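Local atomic coordinates of Nup188 (Myceliophthora thermophila, PDB entry 4KF8), a protein that is a scaffold nucleoporin, a structural part of the nuclear pore complex, and shares structural and functional properties with nuclear transport receptors. Residues Ala293-Arg297 with Ile374-Leu378; Ala239-Asn243 with Pro311-Trp315; Val253-Pro259 with Asn323-Trp327; Val199-Thr203 with Phe280-Val284; Asp152-Glu157 with Arg210-Ile214. One frame throughout, in Å; residues are numbered along the deposited sequence.

Contact 1 (Ala293-Arg297 with Ile374-Leu378); sequences ALLTR and IRDVL
V377 turns CG1 anti to its backbone N (chi1 169°), which points this methyl at R297 and A293. R297 also has CG anti to its N, and its chain then bends at chi3 (63°), bringing NE back beside the same methyl. The contact is helix-helix packing between helices 284-303 and 362-378 in an all-helical fold. Here the short segments run nearly parallel, their axes 8° apart and 9.8 Å from each other at closest approach. A293 is small and buried. Its CB sits among three apolar groups of the second helix, with V377 CG1 at 4.1 Å and both I374 CG2 and L378 CD2 at 4.2 Å. L294 crosses V377 at about a right angle and brings CD2 to V377 CG2 at 3.7 Å. V377 uses both branches: CG1 lies between A293 and R297, and CG2 meets L294. R297 is exposed and lies along V377 with CD and NE. L378 reaches on to S317, V320 and L321 of helix 317-328, while L294 and L295 rest on helix 206-226. At the R297 end, V377 CG1 meets the edge of the guanidinium, 3.3 Å from NE and near the plane of the group.

Contact 2 (Ala239-Asn243 with Pro311-Trp315); sequences AFVLN and PEVVW
N243 and V313 face each other obliquely, and the two ends of the N243 amide do different work. ND2 is turned to the backbone and gives a weak hydrogen bond to E312 O at 3.3 Å, with an N-H...O angle of 154°. OD1 is turned to the V313 side and lies 3.5 Å from V313 CG1. The amide thus spans the loop from P311 to V313, with P311 CB also beside ND2 at 4.0 Å. V313 puts its two methyls on different partners. CG1 is anti to the backbone N (chi1 -168°) and meets L242 CB at 4.0 Å as well as the amide oxygen. CG2 points to A239 and touches its CB at 3.9 Å. A239 CB is directed at the loop and also meets P311, with the carbonyl O at 3.7 Å and ring CD at 4.2 Å. The contact joins the C-terminal part of helix 235-242 to the loop between helices 284-303 and 317-328. A239 and L242 lie on the buried side, where L242 continues onto W215, L220 and L223 of helix 206-226. V313 also touches L249 of helix 246-254. The loop is thus held mainly by apolar packing of A239, L242 and V313, and the polar part is one weak bond from an amide N-H to the E312 carbonyl.

Contact 3 (Val253-Pro259 with Asn323-Trp327); sequences VDRLEAP and NVEFW
N323 and W327 both close on the backbone around L256, and this is the tight part of the contact, where L256 and W327 are buried. N323 ND2 gives a weak hydrogen bond to V253 O at 3.2 Å, and its CB lies beside L256 O. W327 turns the NE1 edge of its ring to L256 O, which lies near the ring plane, and makes a second weak hydrogen bond of 3.1 Å with an angle of 128°. The L256 carbonyl is thus met by two residues one helical turn apart. The type I turn from D254 to E257 presents this carbonyl. The outer part is looser. P259 CD meets W327 CZ2 at 3.8 Å, and A258 CB meets F326 CB at 4.0 Å. E257, P259 and F326 are exposed there. An alanine in place of W327 would probably leave L256 O without this donor and open a gap beside P259. W327 also packs on V333, L334 and R337 of helix 331-337. L256 leans on A285, L286 and V289 of helix 284-303, and V253 rests on A319 and V320 of helix 317-328.

Contact 4 (Val199-Thr203 with Phe280-Val284); sequences VSPFT and FVALV
F202 N makes a weak hydrogen bond of 3.4 Å to S200 OG, with an N-H...O angle of 160°, and the same F202 carries its ring over to F280 and A282. The bond joins the hydroxyl to the N-H two residues on, as in an ST turn. The contact is loop against loop in an all-helical fold. Residues 199-203 lead into helix 206-226, and residues 280-284 lead into helix 284-303. The F202 ring lies between two residues. F280 CB stands over one face in a CH-pi contact, 4.2 Å from the centroid and 27° off the normal. P201 CB, from the ring's own segment, covers the opposite face. F202 CG is anti to its carbonyl carbon (chi1 -42°), which sends the ring toward F280 and A282. The F280 ring itself leads away from this contact, and only its CB and backbone take part. P201 continues the apolar patch, with CB at 4.4 Å from A282 CB and 4.3 Å from V284 CG2. V281 makes backbone hydrogen bonds with R337 and L339. P201 also touches Y212 of helix 206-226 and L341. At the rim of the F202 ring, CZ comes to 3.5 Å from A282 CB, while A282 N lies at the ring edge in its plane.

Contact 5 (Asp152-Glu157 with Arg210-Ile214); sequences DPIYGE and RCYAI
A salt-bridge network of D152, E157 and R210 joins the start of helix 154-167 to helix 206-226. R210 reaches across with its chain bent at chi2 (-89°) and lies between the two acids. D152 OD2 is 3.4 Å from R210 NE, with the carboxylate plane nearly perpendicular to the guanidinium. D152 also rests on the aliphatic part of R210, its CB 3.4 Å from R210 CG. E157 turns its carboxylate to the NH1 end of R210. That pair is placed too close in the model, so its exact geometry is doubtful. I154 CG2 covers one face of the guanidinium, 4.2 Å above its plane. R210 probably balances the charge of the two acids. P153 sits at the N-cap position and centres an inverse gamma turn that bends the chain into the helix. I214 packs against E157 CB and the backbone of G156 and P153. It lays CG1 against E157 CB at 3.7 Å and sends CD1 to G156 C at 4.0 Å and P153 O at 4.1 Å. At I214, a glycine would probably open a gap beside G156 and deprive the E157 CB of its apolar support. E157 also has a long, weak ion pair with K217 on helix 206-226. I214 packs on L190 of helix 190-193 and F141 of helix 134-143, and P153 also meets L190. I154 and Y155 touch P98 at the start of helix 98-113.

How the contacts relate
Contact 5 lies nearest the chain centre, about 11 Å between centres, and none of its touching residues is exposed. Contacts 2 and 3 lie farthest out, about 21 and 24 Å, and include exposed residues. Contact 1 is helix on helix and apolar. Contacts 2 and 3 add weak side-chain to backbone hydrogen bonds. Contact 4 is loop on loop and rests on an aromatic ring. Contact 5 is the only one with a salt bridge across it. W315 of contact 2 packs on A293 and L378 of contact 1 and on V253 of contact 3. Y212 and P201 join contacts 4 and 5, and R255 of contact 3 reaches both. Helix 284-303 starts at the end of the 280-284 segment and carries half of contact 1.

Contact 1 (Ala293-Arg297 with Ile374-Leu378)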
# COMPACT_ATOMS: atom_id res chain seq x y z
N ALA A 293 7.64 10.65 9.37
CA ALA A 293 8.94 11.21 9.70
C ALA A 293 9.71 11.58 8.44
O ALA A 293 10.40 12.60 8.40
CB ALA A 293 9.75 10.23 10.55
N LEU A 294 9.58 10.75 7.41
CA LEU A 294 10.21 11.02 6.12
C LEU A 294 9.54 12.18 5.38
O LEU A 294 10.21 13.04 4.82
CB LEU A 294 10.19 9.77 5.24
CG LEU A 294 11.26 8.72 5.53
CD1 LEU A 294 11.08 7.51 4.63
CD2 LEU A 294 12.65 9.33 5.37
N LEU A 295 8.21 12.18 5.39
CA LEU A 295 7.45 13.23 4.72
C LEU A 295 7.77 14.61 5.29
O LEU A 295 8.15 15.52 4.56
CB LEU A 295 5.95 12.95 4.80
CG LEU A 295 5.47 11.75 3.98
CD1 LEU A 295 3.96 11.55 4.10
CD2 LEU A 295 5.87 11.90 2.52
N THR A 296 7.63 14.75 6.60
CA THR A 296 7.84 16.03 7.27
C THR A 296 9.29 16.52 7.19
O THR A 296 9.53 17.72 7.20
CB THR A 296 7.41 15.97 8.74
OG1 THR A 296 8.08 14.88 9.39
CG2 THR A 296 5.91 15.76 8.85
N ARG A 297 10.24 15.59 7.10
CA ARG A 297 11.63 15.98 6.95
C ARG A 297 11.92 16.43 5.52
O ARG A 297 12.53 17.48 5.31
CB ARG A 297 12.58 14.84 7.34
CG ARG A 297 14.05 15.24 7.24
CD ARG A 297 14.98 14.09 7.60
NE ARG A 297 14.85 12.97 6.68
CZ ARG A 297 15.53 12.86 5.54
NH1 ARG A 297 16.38 13.81 5.17
NH2 ARG A 297 15.35 11.80 4.76
N ILE A 374 13.48 5.62 12.29
CA ILE A 374 12.79 6.84 12.69
C ILE A 374 13.73 7.70 13.53
O ILE A 374 13.66 8.93 13.50
CB ILE A 374 11.52 6.52 13.51
CG1 ILE A 374 10.60 5.57 12.73
CG2 ILE A 374 10.78 7.81 13.87
CD1 ILE A 374 9.35 5.18 13.48
N ARG A 375 14.61 7.04 14.27
CA ARG A 375 15.62 7.73 15.06
C ARG A 375 16.62 8.44 14.15
O ARG A 375 16.96 9.60 14.38
CB ARG A 375 16.34 6.74 15.97
CG ARG A 375 17.46 7.34 16.80
CD ARG A 375 18.22 6.25 17.54
NE ARG A 375 18.57 5.15 16.65
CZ ARG A 375 19.67 5.12 15.89
NH1 ARG A 375 20.52 6.13 15.93
NH2 ARG A 375 19.90 4.08 15.11
N ASP A 376 17.08 7.73 13.12
CA ASP A 376 18.05 8.28 12.18
C ASP A 376 17.50 9.50 11.45
O ASP A 376 18.16 10.54 11.37
CB ASP A 376 18.46 7.22 11.15
CG ASP A 376 19.06 5.98 11.80
OD1 ASP A 376 19.74 6.12 12.84
OD2 ASP A 376 18.84 4.87 11.26
N VAL A 377 16.29 9.37 10.92
CA VAL A 377 15.64 10.44 10.17
C VAL A 377 15.51 11.72 11.00
O VAL A 377 16.05 12.76 10.64
CB VAL A 377 14.25 10.02 9.67
CG1 VAL A 377 13.49 11.21 9.13
CG2 VAL A 377 14.37 8.93 8.62
N LEU A 378 14.79 11.62 12.11
CA LEU A 378 14.49 12.78 12.95
C LEU A 378 15.73 13.45 13.54
O LEU A 378 15.66 14.58 14.01
CB LEU A 378 13.52 12.39 14.06
CG LEU A 378 12.09 12.02 13.65
CD1 LEU A 378 11.30 11.53 14.85
CD2 LEU A 378 11.40 13.20 13.00

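Contact 2 (Ala239-Asn243 with Pro311-Trp315)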
# COMPACT_ATOMS: atom_id res chain seq x y z
N ALA A 239 1.45 18.32 1.63
CA ALA A 239 1.39 18.94 2.95
C ALA A 239 -0.05 19.28 3.31
O ALA A 239 -0.42 19.30 4.48
CB ALA A 239 2.25 20.19 2.99
N PHE A 240 -0.86 19.55 2.28
CA PHE A 240 -2.26 19.88 2.48
C PHE A 240 -3.10 18.64 2.76
O PHE A 240 -4.10 18.71 3.48
CB PHE A 240 -2.82 20.63 1.26
CG PHE A 240 -4.27 21.00 1.38
CD1 PHE A 240 -4.67 22.00 2.25
CD2 PHE A 240 -5.23 20.35 0.62
CE1 PHE A 240 -6.00 22.34 2.37
CE2 PHE A 240 -6.56 20.70 0.73
CZ PHE A 240 -6.95 21.70 1.60
N VAL A 241 -2.69 17.51 2.20
CA VAL A 241 -3.37 16.24 2.47
C VAL A 241 -3.23 15.92 3.95
O VAL A 241 -4.22 15.76 4.66
CB VAL A 241 -2.78 15.08 1.65
CG1 VAL A 241 -3.35 13.76 2.13
CG2 VAL A 241 -3.07 15.27 0.17
N LEU A 242 -1.98 15.84 4.40
CA LEU A 242 -1.67 15.56 5.80
C LEU A 242 -2.36 16.54 6.73
O LEU A 242 -2.84 16.17 7.80
CB LEU A 242 -0.16 15.62 6.02
CG LEU A 242 0.70 14.69 5.15
CD1 LEU A 242 2.18 14.97 5.35
CD2 LEU A 242 0.38 13.25 5.48
N ASN A 243 -2.43 17.80 6.31
CA ASN A 243 -3.00 18.86 7.13
C ASN A 243 -4.50 18.74 7.33
O ASN A 243 -5.08 19.44 8.16
CB ASN A 243 -2.66 20.24 6.57
CG ASN A 243 -1.31 20.74 7.04
OD1 ASN A 243 -0.81 20.32 8.08
ND2 ASN A 243 -0.71 21.65 6.28
N PRO A 311 3.25 24.64 2.99
CA PRO A 311 2.66 24.81 4.32
C PRO A 311 3.34 23.95 5.37
O PRO A 311 3.76 22.83 5.08
CB PRO A 311 1.22 24.35 4.12
CG PRO A 311 0.95 24.55 2.67
CD PRO A 311 2.25 24.25 1.98
N GLU A 312 3.46 24.47 6.59
CA GLU A 312 4.02 23.70 7.68
C GLU A 312 3.01 22.64 8.13
O GLU A 312 1.80 22.88 8.12
CB GLU A 312 4.40 24.62 8.84
CG GLU A 312 5.33 25.76 8.44
CD GLU A 312 6.05 26.37 9.63
OE1 GLU A 312 7.02 25.75 10.12
OE2 GLU A 312 5.65 27.47 10.07
N VAL A 313 3.51 21.47 8.51
CA VAL A 313 2.66 20.39 8.96
C VAL A 313 2.87 20.15 10.45
O VAL A 313 3.99 19.89 10.89
CB VAL A 313 2.94 19.09 8.19
CG1 VAL A 313 1.85 18.07 8.46
CG2 VAL A 313 3.06 19.36 6.71
N VAL A 314 1.79 20.24 11.22
CA VAL A 314 1.88 20.09 12.67
C VAL A 314 2.08 18.64 13.10
O VAL A 314 1.14 17.84 13.10
CB VAL A 314 0.65 20.67 13.39
CG1 VAL A 314 0.80 20.54 14.89
CG2 VAL A 314 0.45 22.13 13.00
N TRP A 315 3.31 18.30 13.46
CA TRP A 315 3.64 16.96 13.91
C TRP A 315 4.86 17.01 14.83
O TRP A 315 5.98 17.20 14.37
CB TRP A 315 3.92 16.05 12.71
CG TRP A 315 3.94 14.59 13.05
CD1 TRP A 315 2.91 13.85 13.53
CD2 TRP A 315 5.05 13.70 12.92
NE1 TRP A 315 3.30 12.55 13.72
CE2 TRP A 315 4.62 12.43 13.35
CE3 TRP A 315 6.37 13.85 12.48
CZ2 TRP A 315 5.45 11.32 13.36
CZ3 TRP A 315 7.20 12.74 12.49
CH2 TRP A 315 6.74 11.49 12.93

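Contact 3 (Val253-Pro259 with Asn323-Trp327)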
# COMPACT_ATOMS: atom_id res chain seq x y z
N VAL A 253 1.54 9.91 17.21
CA VAL A 253 2.56 10.12 18.23
C VAL A 253 2.13 9.51 19.57
O VAL A 253 2.91 8.83 20.23
CB VAL A 253 2.85 11.62 18.43
CG1 VAL A 253 3.99 11.82 19.42
CG2 VAL A 253 3.17 12.28 17.10
N ASP A 254 0.88 9.76 19.95
CA ASP A 254 0.35 9.28 21.22
C ASP A 254 0.28 7.76 21.31
O ASP A 254 0.37 7.19 22.40
CB ASP A 254 -1.04 9.88 21.49
CG ASP A 254 -0.98 11.35 21.87
OD1 ASP A 254 0.07 11.78 22.40
OD2 ASP A 254 -1.98 12.06 21.64
N ARG A 255 0.13 7.10 20.16
CA ARG A 255 0.05 5.64 20.13
C ARG A 255 1.34 4.97 20.57
O ARG A 255 1.32 3.91 21.20
CB ARG A 255 -0.35 5.14 18.74
CG ARG A 255 -1.84 4.96 18.56
CD ARG A 255 -2.15 4.17 17.30
NE ARG A 255 -1.90 4.94 16.09
CZ ARG A 255 -2.76 5.81 15.57
NH1 ARG A 255 -3.92 6.02 16.17
NH2 ARG A 255 -2.45 6.48 14.47
N LEU A 256 2.48 5.58 20.23
CA LEU A 256 3.77 5.00 20.55
C LEU A 256 4.34 5.55 21.86
O LEU A 256 5.54 5.50 22.09
CB LEU A 256 4.76 5.24 19.41
CG LEU A 256 4.35 4.72 18.04
CD1 LEU A 256 5.51 4.81 17.08
CD2 LEU A 256 3.83 3.29 18.14
N GLU A 257 3.46 6.07 22.70
CA GLU A 257 3.87 6.67 23.96
C GLU A 257 4.32 5.60 24.96
O GLU A 257 3.68 4.55 25.08
CB GLU A 257 2.74 7.51 24.54
CG GLU A 257 3.17 8.54 25.57
CD GLU A 257 2.16 9.67 25.70
OE1 GLU A 257 1.51 10.00 24.69
OE2 GLU A 257 2.02 10.22 26.82
N ALA A 258 5.42 5.86 25.65
CA ALA A 258 5.97 4.92 26.63
C ALA A 258 4.95 4.62 27.73
O ALA A 258 4.33 5.53 28.26
CB ALA A 258 7.26 5.47 27.22
N PRO A 259 4.79 3.33 28.06
CA PRO A 259 3.80 2.86 29.04
C PRO A 259 3.96 3.53 30.40
O PRO A 259 5.06 3.58 30.95
CB PRO A 259 4.09 1.36 29.15
CG PRO A 259 5.47 1.18 28.60
CD PRO A 259 5.61 2.22 27.54
N ASN A 323 9.78 8.83 22.60
CA ASN A 323 8.94 7.64 22.61
C ASN A 323 9.66 6.45 22.00
O ASN A 323 9.52 5.32 22.47
CB ASN A 323 7.63 7.90 21.87
CG ASN A 323 6.72 8.86 22.61
OD1 ASN A 323 7.13 9.52 23.57
ND2 ASN A 323 5.47 8.95 22.17
N VAL A 324 10.43 6.71 20.95
CA VAL A 324 11.17 5.66 20.26
C VAL A 324 12.26 5.07 21.14
O VAL A 324 12.42 3.85 21.22
CB VAL A 324 11.77 6.18 18.93
CG1 VAL A 324 12.93 5.30 18.49
CG2 VAL A 324 10.70 6.25 17.85
N GLU A 325 13.01 5.94 21.81
CA GLU A 325 14.12 5.52 22.66
C GLU A 325 13.67 4.63 23.81
O GLU A 325 14.33 3.64 24.13
CB GLU A 325 14.88 6.74 23.20
CG GLU A 325 15.54 7.60 22.12
CD GLU A 325 16.71 6.92 21.43
OE1 GLU A 325 17.17 5.87 21.93
OE2 GLU A 325 17.16 7.43 20.39
N PHE A 326 12.54 4.97 24.42
CA PHE A 326 12.02 4.19 25.55
C PHE A 326 11.26 2.95 25.09
O PHE A 326 10.60 2.29 25.90
CB PHE A 326 11.17 5.07 26.47
CG PHE A 326 11.98 6.01 27.32
CD1 PHE A 326 13.33 5.80 27.52
CD2 PHE A 326 11.38 7.12 27.91
CE1 PHE A 326 14.08 6.66 28.30
CE2 PHE A 326 12.13 7.99 28.68
CZ PHE A 326 13.47 7.76 28.88
N TRP A 327 11.34 2.65 23.80
CA TRP A 327 10.87 1.38 23.27
C TRP A 327 12.06 0.59 22.76
O TRP A 327 12.02 -0.64 22.69
CB TRP A 327 9.86 1.60 22.14
CG TRP A 327 8.44 1.75 22.59
CD1 TRP A 327 7.65 2.85 22.45
CD2 TRP A 327 7.64 0.76 23.26
NE1 TRP A 327 6.40 2.61 22.99
CE2 TRP A 327 6.38 1.34 23.50
CE3 TRP A 327 7.88 -0.55 23.69
CZ2 TRP A 327 5.35 0.65 24.14
CZ3 TRP A 327 6.86 -1.23 24.32
CH2 TRP A 327 5.61 -0.63 24.54

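Contact 4 (Val199-Thr203 with Phe280-Val284)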
# COMPACT_ATOMS: atom_id res chain seq x y z
N VAL A 199 -10.45 6.43 14.73
CA VAL A 199 -9.58 5.70 13.81
C VAL A 199 -8.32 5.18 14.51
O VAL A 199 -7.53 5.96 15.05
CB VAL A 199 -9.20 6.57 12.60
CG1 VAL A 199 -8.85 7.98 13.04
CG2 VAL A 199 -8.05 5.95 11.82
N SER A 200 -8.15 3.86 14.51
CA SER A 200 -7.04 3.23 15.20
C SER A 200 -6.88 1.79 14.73
O SER A 200 -7.85 1.16 14.32
CB SER A 200 -7.26 3.27 16.72
OG SER A 200 -6.18 2.69 17.43
N PRO A 201 -5.64 1.26 14.76
CA PRO A 201 -5.39 -0.14 14.40
C PRO A 201 -6.08 -1.10 15.37
O PRO A 201 -6.39 -2.23 15.00
CB PRO A 201 -3.87 -0.28 14.53
CG PRO A 201 -3.35 1.10 14.46
CD PRO A 201 -4.39 1.99 15.04
N PHE A 202 -6.29 -0.64 16.60
CA PHE A 202 -6.91 -1.46 17.63
C PHE A 202 -8.32 -0.99 17.93
O PHE A 202 -8.59 -0.47 19.01
CB PHE A 202 -6.09 -1.40 18.92
CG PHE A 202 -4.61 -1.47 18.71
CD1 PHE A 202 -3.98 -2.68 18.51
CD2 PHE A 202 -3.84 -0.31 18.72
CE1 PHE A 202 -2.61 -2.75 18.32
CE2 PHE A 202 -2.48 -0.37 18.53
CZ PHE A 202 -1.86 -1.59 18.33
N THR A 203 -9.23 -1.16 16.98
CA THR A 203 -10.61 -0.74 17.19
C THR A 203 -11.58 -1.91 17.17
O THR A 203 -11.33 -2.92 16.50
CB THR A 203 -11.07 0.30 16.15
OG1 THR A 203 -10.81 -0.20 14.83
CG2 THR A 203 -10.33 1.60 16.34
N PHE A 280 -2.02 -1.64 23.49
CA PHE A 280 -1.04 -2.38 22.70
C PHE A 280 -0.27 -1.50 21.71
O PHE A 280 -0.49 -0.28 21.64
CB PHE A 280 -1.72 -3.53 21.94
CG PHE A 280 -2.25 -4.64 22.82
CD1 PHE A 280 -1.98 -4.66 24.18
CD2 PHE A 280 -2.99 -5.67 22.27
CE1 PHE A 280 -2.46 -5.68 25.00
CE2 PHE A 280 -3.47 -6.71 23.07
CZ PHE A 280 -3.20 -6.70 24.44
N VAL A 281 0.63 -2.11 20.95
CA VAL A 281 1.37 -1.43 19.89
C VAL A 281 1.53 -2.33 18.66
O VAL A 281 1.96 -3.47 18.77
CB VAL A 281 2.75 -0.94 20.38
CG1 VAL A 281 3.32 -1.88 21.42
CG2 VAL A 281 3.72 -0.77 19.22
N ALA A 282 1.18 -1.80 17.50
CA ALA A 282 1.21 -2.57 16.26
C ALA A 282 2.44 -2.27 15.42
O ALA A 282 3.18 -1.32 15.70
CB ALA A 282 -0.05 -2.30 15.44
N LEU A 283 2.66 -3.08 14.40
CA LEU A 283 3.79 -2.88 13.49
C LEU A 283 3.46 -1.78 12.48
O LEU A 283 4.34 -1.02 12.07
CB LEU A 283 4.13 -4.18 12.77
CG LEU A 283 5.43 -4.18 11.97
CD1 LEU A 283 6.63 -4.21 12.90
CD2 LEU A 283 5.46 -5.35 11.00
N VAL A 284 2.20 -1.71 12.08
CA VAL A 284 1.74 -0.67 11.17
C VAL A 284 1.86 0.72 11.80
O VAL A 284 2.01 1.72 11.10
CB VAL A 284 0.28 -0.89 10.71
CG1 VAL A 284 0.21 -2.02 9.69
CG2 VAL A 284 -0.61 -1.18 11.91

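Contact 5 (Asp152-Glu157 with Arg210-Ile214)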
# COMPACT_ATOMS: atom_id res chain seq x y z
N ASP A 152 -17.13 -1.60 6.67
CA ASP A 152 -15.91 -0.91 6.27
C ASP A 152 -15.80 -0.69 4.76
O ASP A 152 -16.16 -1.57 3.97
CB ASP A 152 -14.69 -1.69 6.76
CG ASP A 152 -14.71 -3.14 6.31
OD1 ASP A 152 -15.71 -3.57 5.69
OD2 ASP A 152 -13.73 -3.87 6.57
N PRO A 153 -15.29 0.48 4.36
CA PRO A 153 -15.04 0.79 2.95
C PRO A 153 -13.96 -0.14 2.38
O PRO A 153 -12.83 0.29 2.20
CB PRO A 153 -14.51 2.22 3.00
CG PRO A 153 -14.97 2.76 4.31
CD PRO A 153 -14.93 1.60 5.24
N ILE A 154 -14.33 -1.39 2.12
CA ILE A 154 -13.38 -2.38 1.62
C ILE A 154 -12.77 -1.99 0.28
O ILE A 154 -11.61 -2.30 0.01
CB ILE A 154 -14.03 -3.78 1.50
CG1 ILE A 154 -15.40 -3.66 0.83
CG2 ILE A 154 -14.16 -4.43 2.87
CD1 ILE A 154 -15.58 -4.54 -0.38
N TYR A 155 -13.56 -1.33 -0.56
CA TYR A 155 -13.08 -0.93 -1.88
C TYR A 155 -12.20 0.31 -1.82
O TYR A 155 -11.50 0.62 -2.79
CB TYR A 155 -14.25 -0.72 -2.84
CG TYR A 155 -14.74 -1.99 -3.47
CD1 TYR A 155 -13.93 -2.71 -4.34
CD2 TYR A 155 -16.01 -2.48 -3.21
CE1 TYR A 155 -14.36 -3.88 -4.92
CE2 TYR A 155 -16.46 -3.66 -3.79
CZ TYR A 155 -15.63 -4.35 -4.65
OH TYR A 155 -16.06 -5.52 -5.23
N GLY A 156 -12.23 1.01 -0.70
CA GLY A 156 -11.38 2.16 -0.49
C GLY A 156 -9.92 1.75 -0.46
O GLY A 156 -9.10 2.26 -1.21
N GLU A 157 -9.61 0.80 0.42
CA GLU A 157 -8.24 0.33 0.58
C GLU A 157 -7.74 -0.42 -0.65
O GLU A 157 -6.57 -0.34 -1.00
CB GLU A 157 -8.12 -0.56 1.81
CG GLU A 157 -6.68 -0.86 2.20
CD GLU A 157 -6.57 -1.99 3.20
OE1 GLU A 157 -7.46 -2.86 3.22
OE2 GLU A 157 -5.58 -2.00 3.97
N ARG A 210 -10.38 0.04 9.13
CA ARG A 210 -10.06 0.10 7.71
C ARG A 210 -9.65 1.50 7.33
O ARG A 210 -8.80 1.68 6.46
CB ARG A 210 -11.26 -0.33 6.87
CG ARG A 210 -11.31 -1.81 6.63
CD ARG A 210 -10.56 -2.21 5.38
NE ARG A 210 -10.58 -3.66 5.22
CZ ARG A 210 -10.08 -4.31 4.18
NH1 ARG A 210 -9.52 -3.63 3.18
NH2 ARG A 210 -10.15 -5.63 4.13
N CYS A 211 -10.26 2.49 7.97
CA CYS A 211 -9.87 3.88 7.77
C CYS A 211 -8.39 4.06 8.07
O CYS A 211 -7.68 4.71 7.30
CB CYS A 211 -10.71 4.81 8.66
SG CYS A 211 -12.41 5.06 8.07
N TYR A 212 -7.92 3.47 9.17
CA TYR A 212 -6.51 3.53 9.51
C TYR A 212 -5.65 2.83 8.46
O TYR A 212 -4.56 3.28 8.14
CB TYR A 212 -6.24 2.91 10.89
CG TYR A 212 -4.78 2.99 11.28
CD1 TYR A 212 -4.29 4.09 11.97
CD2 TYR A 212 -3.90 1.97 10.96
CE1 TYR A 212 -2.96 4.17 12.33
CE2 TYR A 212 -2.57 2.05 11.30
CZ TYR A 212 -2.10 3.15 11.99
OH TYR A 212 -0.78 3.22 12.34
N ALA A 213 -6.16 1.71 7.96
CA ALA A 213 -5.45 0.92 6.96
C ALA A 213 -5.28 1.71 5.66
O ALA A 213 -4.25 1.63 5.01
CB ALA A 213 -6.20 -0.37 6.69
N ILE A 214 -6.31 2.46 5.30
CA ILE A 214 -6.30 3.28 4.10
C ILE A 214 -5.27 4.41 4.22
O ILE A 214 -4.54 4.71 3.27
CB ILE A 214 -7.70 3.85 3.82
CG1 ILE A 214 -8.65 2.71 3.44
CG2 ILE A 214 -7.66 4.89 2.72
CD1 ILE A 214 -10.10 3.13 3.31